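Local coordinates for formyltransferase PseJ (Anoxybacillus kamchatkensis G10, PDB 6EDK), which is a formyltransferase-family protein that binds 1YA in a pocket of its single chain, at residues A[43-48]-A[164-169]; A[105-110]-A[148-153]; A[109-112]-A[116-119]. All coordinates share one frame; numbering follows the deposited sequence.

Contact 1: A[43-48]-A[164-169]; sequences ESFEDE and EYWPLI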
loop_
_atom_site.group_PDB
_atom_site.type_symbol
_atom_site.label_atom_id
_atom_site.label_comp_id
_atom_site.label_asym_id
_atom_site.label_seq_id
_atom_site.Cartn_x
_atom_site.Cartn_y
_atom_site.Cartn_z
ATOM N N GLU A 43 -2.060 2.085 19.070
ATOM C CA GLU A 43 -1.774 2.195 20.505
ATOM C C GLU A 43 -2.945 1.748 21.349
ATOM O O GLU A 43 -2.729 1.324 22.477
ATOM C CB GLU A 43 -1.400 3.625 20.843
ATOM C CG GLU A 43 -0.001 3.995 20.376
ATOM C CD GLU A 43 0.361 5.456 20.645
ATOM O OE1 GLU A 43 -0.530 6.281 20.974
ATOM O OE2 GLU A 43 1.552 5.789 20.490
ATOM N N SER A 44 -4.179 1.768 20.819
ATOM C CA SER A 44 -5.293 1.207 21.570
ATOM C C SER A 44 -5.201 -0.294 21.725
ATOM O O SER A 44 -6.047 -0.862 22.411
ATOM C CB SER A 44 -6.662 1.627 20.916
ATOM O OG SER A 44 -6.920 0.949 19.705
ATOM N N PHE A 45 -4.229 -0.971 21.096
ATOM C CA PHE A 45 -3.967 -2.388 21.372
ATOM C C PHE A 45 -2.824 -2.566 22.390
ATOM O O PHE A 45 -2.341 -3.698 22.578
ATOM C CB PHE A 45 -3.629 -3.161 20.096
ATOM C CG PHE A 45 -4.821 -3.301 19.135
ATOM C CD1 PHE A 45 -5.181 -2.241 18.305
ATOM C CD2 PHE A 45 -5.568 -4.458 19.093
ATOM C CE1 PHE A 45 -6.299 -2.350 17.449
ATOM C CE2 PHE A 45 -6.690 -4.590 18.219
ATOM C CZ PHE A 45 -7.043 -3.554 17.409
ATOM N N GLU A 46 -2.355 -1.468 22.975
ATOM C CA GLU A 46 -1.271 -1.435 23.976
ATOM C C GLU A 46 0.117 -1.630 23.387
ATOM O O GLU A 46 1.070 -1.902 24.112
ATOM C CB GLU A 46 -1.505 -2.467 25.080
ATOM C CG GLU A 46 -2.790 -2.226 25.860
ATOM C CD GLU A 46 -3.040 -0.753 26.163
ATOM O OE1 GLU A 46 -2.218 -0.130 26.882
ATOM O OE2 GLU A 46 -4.063 -0.211 25.667
ATOM N N ASP A 47 0.277 -1.464 22.087
ATOM C CA ASP A 47 1.598 -1.455 21.490
ATOM C C ASP A 47 2.142 -0.039 21.488
ATOM O O ASP A 47 1.400 0.941 21.597
ATOM C CB ASP A 47 1.556 -2.025 20.073
ATOM C CG ASP A 47 1.093 -3.467 20.053
ATOM O OD1 ASP A 47 1.457 -4.188 20.985
ATOM O OD2 ASP A 47 0.349 -3.873 19.125
ATOM N N GLU A 48 3.467 0.084 21.422
ATOM C CA GLU A 48 4.074 1.390 21.320
ATOM C C GLU A 48 4.399 1.614 19.848
ATOM O O GLU A 48 4.705 0.680 19.117
ATOM C CB GLU A 48 5.299 1.538 22.233
ATOM C CG GLU A 48 6.644 1.277 21.625
ATOM C CD GLU A 48 7.798 1.607 22.608
ATOM O OE1 GLU A 48 7.570 1.515 23.848
ATOM O OE2 GLU A 48 8.914 1.964 22.137
ATOM N N GLU A 164 -9.897 -3.605 9.930
ATOM C CA GLU A 164 -10.700 -4.814 10.055
ATOM C C GLU A 164 -9.852 -6.030 10.333
ATOM O O GLU A 164 -10.260 -6.896 11.130
ATOM C CB GLU A 164 -11.532 -5.050 8.799
ATOM C CG GLU A 164 -12.332 -6.329 8.777
ATOM C CD GLU A 164 -13.190 -6.419 7.522
ATOM O OE1 GLU A 164 -13.244 -5.408 6.754
ATOM O OE2 GLU A 164 -13.834 -7.464 7.343
ATOM N N TYR A 165 -8.668 -6.116 9.735
ATOM C CA TYR A 165 -7.886 -7.360 9.840
ATOM C C TYR A 165 -6.692 -7.260 10.789
ATOM O O TYR A 165 -6.104 -8.283 11.129
ATOM C CB TYR A 165 -7.397 -7.821 8.458
ATOM C CG TYR A 165 -8.472 -8.499 7.653
ATOM C CD1 TYR A 165 -8.735 -9.842 7.787
ATOM C CD2 TYR A 165 -9.275 -7.775 6.788
ATOM C CE1 TYR A 165 -9.727 -10.462 7.076
ATOM C CE2 TYR A 165 -10.308 -8.434 6.013
ATOM C CZ TYR A 165 -10.502 -9.782 6.194
ATOM O OH TYR A 165 -11.486 -10.472 5.500
ATOM N N TRP A 166 -6.351 -6.063 11.248
ATOM C CA TRP A 166 -5.200 -5.957 12.136
ATOM C C TRP A 166 -5.309 -6.828 13.381
ATOM O O TRP A 166 -4.283 -7.414 13.753
ATOM C CB TRP A 166 -5.024 -4.519 12.545
ATOM C CG TRP A 166 -3.836 -4.281 13.511
ATOM C CD1 TRP A 166 -3.936 -3.744 14.790
ATOM C CD2 TRP A 166 -2.465 -4.557 13.284
ATOM N NE1 TRP A 166 -2.670 -3.675 15.356
ATOM C CE2 TRP A 166 -1.753 -4.157 14.456
ATOM C CE3 TRP A 166 -1.747 -5.091 12.224
ATOM C CZ2 TRP A 166 -0.397 -4.278 14.554
ATOM C CZ3 TRP A 166 -0.392 -5.212 12.335
ATOM C CH2 TRP A 166 0.277 -4.782 13.494
ATOM N N PRO A 167 -6.456 -6.959 14.049
ATOM C CA PRO A 167 -6.506 -7.891 15.215
ATOM C C PRO A 167 -5.995 -9.287 14.910
ATOM O O PRO A 167 -5.438 -9.930 15.800
ATOM C CB PRO A 167 -7.985 -7.917 15.604
ATOM C CG PRO A 167 -8.526 -6.560 15.159
ATOM C CD PRO A 167 -7.769 -6.285 13.847
ATOM N N LEU A 168 -6.188 -9.785 13.697
ATOM C CA LEU A 168 -5.621 -11.054 13.281
ATOM C C LEU A 168 -4.165 -10.914 12.869
ATOM O O LEU A 168 -3.338 -11.724 13.273
ATOM C CB LEU A 168 -6.450 -11.651 12.129
ATOM C CG LEU A 168 -7.904 -12.014 12.495
ATOM C CD1 LEU A 168 -8.712 -12.346 11.263
ATOM C CD2 LEU A 168 -7.962 -13.201 13.469
ATOM N N ILE A 169 -3.840 -9.925 12.007
ATOM C CA ILE A 169 -2.471 -9.779 11.542
ATOM C C ILE A 169 -1.527 -9.596 12.726
ATOM O O ILE A 169 -0.393 -10.085 12.732
ATOM C CB ILE A 169 -2.349 -8.583 10.581
ATOM C CG1 ILE A 169 -3.230 -8.822 9.383
ATOM C CG2 ILE A 169 -0.871 -8.387 10.177
ATOM C CD1 ILE A 169 -3.350 -7.565 8.467
HETATM O O HOH W 1 -1.364 -2.521 17.680
#
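Phe45 and Trp166 meet as a T-shaped aromatic pair, with the indole turned edge-on to the phenyl face. The two planes stand at 89°, and the centroids of the Phe45 ring and the five-membered ring of Trp166 lie 5.0 Å apart. The leading atom is Trp166 CD1, which sits over the face of Phe45 toward the rim and comes to 3.8 Å from Phe45 CE1. With CG of Trp166 anti to the backbone N (chi1 179°), the CD1 and NE1 side of the indole faces the turn. Phe45 is the third residue of a type I beta turn from Glu43 to Glu46, and its side chain slides past that of Trp166 in the opposite direction. Pro167 adds a second apolar touch: its CG lies 4.0 Å from Phe45 CZ, approaching obliquely at the far end of the ring.

The polar part of the indole is served by water. Water 1, in the plane of the Trp166 ring, accepts from Trp166 NE1 at 2.9 Å and donates to Asp47 OD2 at 2.6 Å. That carboxylate is also held by a salt bridge from OD2 to Arg170 and by the backbone N of Gly26 at OD1, which should help fix the position of the water. Behind the contact, Trp166 packs on Phe68, Ile70 and Ile28. The turn leading from helix 36-43 into strand 48-52 is thereby joined to the C-terminal end of helix 147-169, one of the helices flanking the sheet in this alpha/beta formyltransferase fold.

Contact 2: A[105-110]-A[148-153]; sequences DPNLWS and RTTYER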
loop_
_atom_site.group_PDB
_atom_site.type_symbol
_atom_site.label_atom_id
_atom_site.label_comp_id
_atom_site.label_asym_id
_atom_site.label_seq_id
_atom_site.Cartn_x
_atom_site.Cartn_y
_atom_site.Cartn_z
ATOM N N ASP A 105 1.310 5.414 -9.185
ATOM C CA ASP A 105 0.039 5.872 -9.735
ATOM C C ASP A 105 -0.937 4.721 -10.039
ATOM O O ASP A 105 -1.548 4.674 -11.101
ATOM C CB ASP A 105 0.277 6.689 -10.988
ATOM C CG ASP A 105 1.233 7.854 -10.729
ATOM O OD1 ASP A 105 0.970 8.612 -9.788
ATOM O OD2 ASP A 105 2.231 7.991 -11.461
ATOM N N PRO A 106 -1.132 3.796 -9.096
ATOM C CA PRO A 106 -1.960 2.649 -9.444
ATOM C C PRO A 106 -3.388 3.023 -9.785
ATOM O O PRO A 106 -3.988 2.367 -10.645
ATOM C CB PRO A 106 -1.902 1.738 -8.218
ATOM C CG PRO A 106 -1.466 2.684 -7.089
ATOM C CD PRO A 106 -0.554 3.695 -7.755
ATOM N N ASN A 107 -3.955 4.047 -9.144
ATOM C CA ASN A 107 -5.345 4.392 -9.445
ATOM C C ASN A 107 -5.470 4.846 -10.887
ATOM O O ASN A 107 -6.356 4.405 -11.626
ATOM C CB ASN A 107 -5.816 5.470 -8.482
ATOM C CG ASN A 107 -7.268 5.875 -8.674
ATOM O OD1 ASN A 107 -8.186 5.036 -8.711
ATOM N ND2 ASN A 107 -7.493 7.181 -8.772
ATOM N N LEU A 108 -4.605 5.768 -11.294
ATOM C CA LEU A 108 -4.638 6.217 -12.692
ATOM C C LEU A 108 -4.445 5.059 -13.666
ATOM O O LEU A 108 -5.205 4.917 -14.625
ATOM C CB LEU A 108 -3.580 7.285 -12.887
ATOM C CG LEU A 108 -3.394 7.755 -14.372
ATOM C CD1 LEU A 108 -4.662 8.414 -14.844
ATOM C CD2 LEU A 108 -2.232 8.774 -14.344
ATOM N N TRP A 109 -3.456 4.210 -13.435
ATOM C CA TRP A 109 -3.179 3.134 -14.381
ATOM C C TRP A 109 -4.288 2.104 -14.435
ATOM O O TRP A 109 -4.497 1.473 -15.490
ATOM C CB TRP A 109 -1.861 2.452 -14.052
ATOM C CG TRP A 109 -0.732 3.266 -14.485
ATOM C CD1 TRP A 109 0.105 3.990 -13.706
ATOM C CD2 TRP A 109 -0.334 3.478 -15.833
ATOM N NE1 TRP A 109 1.030 4.663 -14.505
ATOM C CE2 TRP A 109 0.760 4.367 -15.814
ATOM C CE3 TRP A 109 -0.818 3.009 -17.075
ATOM C CZ2 TRP A 109 1.416 4.796 -17.000
ATOM C CZ3 TRP A 109 -0.166 3.442 -18.245
ATOM C CH2 TRP A 109 0.937 4.338 -18.176
ATOM N N SER A 110 -5.041 1.929 -13.317
ATOM C CA SER A 110 -6.164 1.028 -13.344
ATOM C C SER A 110 -7.223 1.488 -14.327
ATOM O O SER A 110 -7.937 0.658 -14.885
ATOM C CB SER A 110 -6.758 0.856 -11.940
ATOM O OG SER A 110 -7.599 1.935 -11.569
ATOM N N ARG A 148 -10.049 11.967 -8.260
ATOM C CA ARG A 148 -10.134 12.296 -6.837
ATOM C C ARG A 148 -11.071 11.355 -6.114
ATOM O O ARG A 148 -10.767 10.889 -5.041
ATOM C CB ARG A 148 -10.623 13.721 -6.633
ATOM C CG ARG A 148 -10.609 14.190 -5.180
ATOM C CD ARG A 148 -11.242 15.576 -5.008
ATOM N NE ARG A 148 -10.501 16.625 -5.734
ATOM C CZ ARG A 148 -9.346 17.131 -5.317
ATOM N NH1 ARG A 148 -8.792 16.678 -4.211
ATOM N NH2 ARG A 148 -8.739 18.074 -6.020
ATOM N N THR A 149 -12.282 11.161 -6.649
ATOM C CA THR A 149 -13.265 10.385 -5.903
ATOM C C THR A 149 -12.879 8.921 -5.835
ATOM O O THR A 149 -13.097 8.302 -4.792
ATOM C CB THR A 149 -14.714 10.527 -6.465
ATOM O OG1 THR A 149 -14.827 10.183 -7.854
ATOM C CG2 THR A 149 -15.178 12.002 -6.286
ATOM N N THR A 150 -12.238 8.381 -6.893
ATOM C CA THR A 150 -11.772 6.989 -6.854
ATOM C C THR A 150 -10.569 6.843 -5.932
ATOM O O THR A 150 -10.545 5.916 -5.140
ATOM C CB THR A 150 -11.407 6.468 -8.221
ATOM O OG1 THR A 150 -10.497 7.355 -8.890
ATOM C CG2 THR A 150 -12.682 6.450 -9.109
ATOM N N TYR A 151 -9.626 7.789 -5.980
ATOM C CA TYR A 151 -8.492 7.760 -5.001
ATOM C C TYR A 151 -8.971 7.820 -3.558
ATOM O O TYR A 151 -8.507 7.045 -2.683
ATOM C CB TYR A 151 -7.545 8.919 -5.312
ATOM C CG TYR A 151 -6.314 8.976 -4.399
ATOM C CD1 TYR A 151 -6.368 9.631 -3.173
ATOM C CD2 TYR A 151 -5.128 8.332 -4.752
ATOM C CE1 TYR A 151 -5.234 9.672 -2.323
ATOM C CE2 TYR A 151 -4.004 8.350 -3.907
ATOM C CZ TYR A 151 -4.070 9.023 -2.707
ATOM O OH TYR A 151 -2.943 9.052 -1.905
ATOM N N GLU A 152 -9.886 8.724 -3.266
ATOM C CA GLU A 152 -10.411 8.791 -1.896
ATOM C C GLU A 152 -11.101 7.519 -1.515
ATOM O O GLU A 152 -11.004 7.093 -0.398
ATOM C CB GLU A 152 -11.373 9.980 -1.751
ATOM C CG GLU A 152 -10.645 11.297 -1.634
ATOM C CD GLU A 152 -9.638 11.295 -0.464
ATOM O OE1 GLU A 152 -9.994 10.784 0.655
ATOM O OE2 GLU A 152 -8.485 11.767 -0.689
ATOM N N ARG A 153 -11.863 6.897 -2.416
ATOM C CA ARG A 153 -12.506 5.649 -2.049
ATOM C C ARG A 153 -11.489 4.526 -1.785
ATOM O O ARG A 153 -11.670 3.708 -0.870
ATOM C CB ARG A 153 -13.492 5.246 -3.180
ATOM C CG ARG A 153 -14.334 4.112 -2.809
ATOM C CD ARG A 153 -15.302 3.700 -3.969
ATOM N NE ARG A 153 -16.302 4.758 -4.156
ATOM C CZ ARG A 153 -16.412 5.505 -5.235
ATOM N NH1 ARG A 153 -15.610 5.301 -6.270
ATOM N NH2 ARG A 153 -17.364 6.427 -5.278
#
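Asn107 reaches from helix 106-112 across to Thr150 on helix 147-169, where its amide makes the one direct hydrogen bond between the two segments. Its CB points toward the other helix, and CG stands anti to the backbone N (chi1 -178°), a torsion that directs the amide to Thr150. CG comes to 3.6 Å from Thr150 OG1. Beyond it the amide splits: OD1 is 3.3 Å from Thr150 OG1 and also near its CB, while ND2 takes the bond. Asn107 ND2 donates to Thr150 OG1 at 3.0 Å with an N-H...O angle of 155°, and the hydroxyl oxygen lies almost exactly in the amide plane, only 4° out of it. The two side chains cross at about a right angle.

This is a side-chain bridge between two helices of the formyltransferase fold, the short 106-112 and the long 147-169, with the backbones nearest at Asn107 and Tyr151. Thr150 OG1 accepts from ND2, and its one proton can be shared by, or alternate between, the carbonyl oxygens of Leu147, in the first turn, and Thr146, just before the helix.

ND2 also comes to 3.6 Å from Tyr151 N, without a bond, and near Tyr151 CB. The Tyr151 ring itself is turned to Trp202, edge-to-face. ND2 further bonds a sulfonate oxygen of a bound MES molecule, probably from the crystallisation liquor; a second sulfonate oxygen takes the backbone N of Leu108. At the root of the residue, Asn107 O receives Ser110 OG at 2.8 Å within the helix.

Contact 3: A[109-112]-A[116-119]; sequences WSFL and PKGV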
loop_
_atom_site.group_PDB
_atom_site.type_symbol
_atom_site.label_atom_id
_atom_site.label_comp_id
_atom_site.label_asym_id
_atom_site.label_seq_id
_atom_site.Cartn_x
_atom_site.Cartn_y
_atom_site.Cartn_z
ATOM N N TRP A 109 -3.456 4.210 -13.435
ATOM C CA TRP A 109 -3.179 3.134 -14.381
ATOM C C TRP A 109 -4.288 2.104 -14.435
ATOM O O TRP A 109 -4.497 1.473 -15.490
ATOM C CB TRP A 109 -1.861 2.452 -14.052
ATOM C CG TRP A 109 -0.732 3.266 -14.485
ATOM C CD1 TRP A 109 0.105 3.990 -13.706
ATOM C CD2 TRP A 109 -0.334 3.478 -15.833
ATOM N NE1 TRP A 109 1.030 4.663 -14.505
ATOM C CE2 TRP A 109 0.760 4.367 -15.814
ATOM C CE3 TRP A 109 -0.818 3.009 -17.075
ATOM C CZ2 TRP A 109 1.416 4.796 -17.000
ATOM C CZ3 TRP A 109 -0.166 3.442 -18.245
ATOM C CH2 TRP A 109 0.937 4.338 -18.176
ATOM N N SER A 110 -5.041 1.929 -13.317
ATOM C CA SER A 110 -6.164 1.028 -13.344
ATOM C C SER A 110 -7.223 1.488 -14.327
ATOM O O SER A 110 -7.937 0.658 -14.885
ATOM C CB SER A 110 -6.758 0.856 -11.940
ATOM O OG SER A 110 -7.599 1.935 -11.569
ATOM N N PHE A 111 -7.302 2.781 -14.604
ATOM C CA PHE A 111 -8.235 3.285 -15.613
ATOM C C PHE A 111 -7.609 3.302 -17.003
ATOM O O PHE A 111 -8.230 2.815 -17.970
ATOM C CB PHE A 111 -8.713 4.672 -15.225
ATOM C CG PHE A 111 -9.657 4.632 -14.095
ATOM C CD1 PHE A 111 -10.955 4.264 -14.308
ATOM C CD2 PHE A 111 -9.240 4.875 -12.817
ATOM C CE1 PHE A 111 -11.838 4.169 -13.250
ATOM C CE2 PHE A 111 -10.131 4.789 -11.770
ATOM C CZ PHE A 111 -11.427 4.416 -11.996
ATOM N N LEU A 112 -6.368 3.796 -17.099
ATOM C CA LEU A 112 -5.704 3.843 -18.396
ATOM C C LEU A 112 -5.624 2.468 -19.043
ATOM O O LEU A 112 -5.815 2.337 -20.261
ATOM C CB LEU A 112 -4.308 4.437 -18.251
ATOM C CG LEU A 112 -4.255 5.916 -17.889
ATOM C CD1 LEU A 112 -2.833 6.312 -17.607
ATOM C CD2 LEU A 112 -4.854 6.808 -18.954
ATOM N N PRO A 116 -8.320 -4.545 -13.119
ATOM C CA PRO A 116 -9.045 -4.631 -11.857
ATOM C C PRO A 116 -8.623 -3.496 -10.923
ATOM O O PRO A 116 -7.486 -2.999 -10.970
ATOM C CB PRO A 116 -8.628 -6.004 -11.295
ATOM C CG PRO A 116 -7.984 -6.713 -12.483
ATOM C CD PRO A 116 -7.481 -5.719 -13.426
ATOM N N LYS A 117 -9.536 -3.142 -10.040
ATOM C CA LYS A 117 -9.327 -2.013 -9.141
ATOM C C LYS A 117 -9.579 -2.403 -7.710
ATOM O O LYS A 117 -10.488 -3.194 -7.418
ATOM C CB LYS A 117 -10.256 -0.859 -9.531
ATOM C CG LYS A 117 -9.991 -0.399 -10.979
ATOM C CD LYS A 117 -11.107 0.398 -11.466
ATOM C CE LYS A 117 -10.871 0.854 -12.918
ATOM N NZ LYS A 117 -10.916 -0.302 -13.843
ATOM N N GLY A 118 -8.761 -1.883 -6.809
ATOM C CA GLY A 118 -8.926 -2.265 -5.416
ATOM C C GLY A 118 -7.617 -2.012 -4.629
ATOM O O GLY A 118 -6.784 -1.159 -4.998
ATOM N N VAL A 119 -7.569 -2.656 -3.497
ATOM C CA VAL A 119 -6.520 -2.378 -2.506
ATOM C C VAL A 119 -5.988 -3.690 -1.936
ATOM O O VAL A 119 -6.684 -4.698 -1.857
ATOM C CB VAL A 119 -7.067 -1.443 -1.370
ATOM C CG1 VAL A 119 -7.627 -0.068 -1.890
ATOM C CG2 VAL A 119 -8.122 -2.183 -0.540
#
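The tight connection from helix 106-112 into strand 118-123, an antiparallel member of the mixed sheet, brings Lys117 back over the end of the helix it has just left. Its side chain crosses that of Phe111 at about a right angle and lays CE over one face of the phenyl ring. Lys117 CE is 3.5 Å from Phe111 CE1, and it stands 3.7 Å from the ring centroid, 20° off the normal, a CH-pi contact. The ammonium lies farther up the same face: Lys117 NZ is 4.9 Å from the centroid, 25° off the normal, a cation-pi arrangement.

The lysine chain runs extended as far as CE and then bends at its last torsion (chi4 68°), which turns NZ toward the helix backbone. There it makes a weak hydrogen bond to Ser110 O at 3.3 Å; its stronger partner is the carbonyl of Ser115 in the connection. Nearer the root, Lys117 CG packs 3.4 Å from Ser110 OG, whose hydroxyl is bonded to Asn107 O. The Phe111 ring also meets Tyr141 edge-to-face.

The chemistry divides along the lysine: the methylenes cover serine and phenyl, and the ammonium is held chiefly by Ser115 O, with weaker contributions from Ser110 O, the ring face and probably the more distant Asp114. Carbonyls at a helix C-terminus carry partial negative charge, so a lysine ammonium there is probably electrostatically favourable.

From the N terminus, the chain first enters contact 1 at the turn after helix 36-43. It returns there only at the end of helix 147-169, so contact 1 closes the longest loop, of 115 residues, and the other two contacts lie within it. Contacts 2 and 3 both set out from helix 106-112. Contact 3 closes at once, only three residues separating its segments in the short connection to strand 118-123, whereas contact 2 waits for strands 118-123 and 133-138 to pass before helix 147-169 arrives. They touch where Thr150 CG2 meets Phe111 CZ at 3.7 Å. Helix 147-169 serves contacts 1 and 2, whose centres are 27 Å apart on opposite sides of the chain's centre.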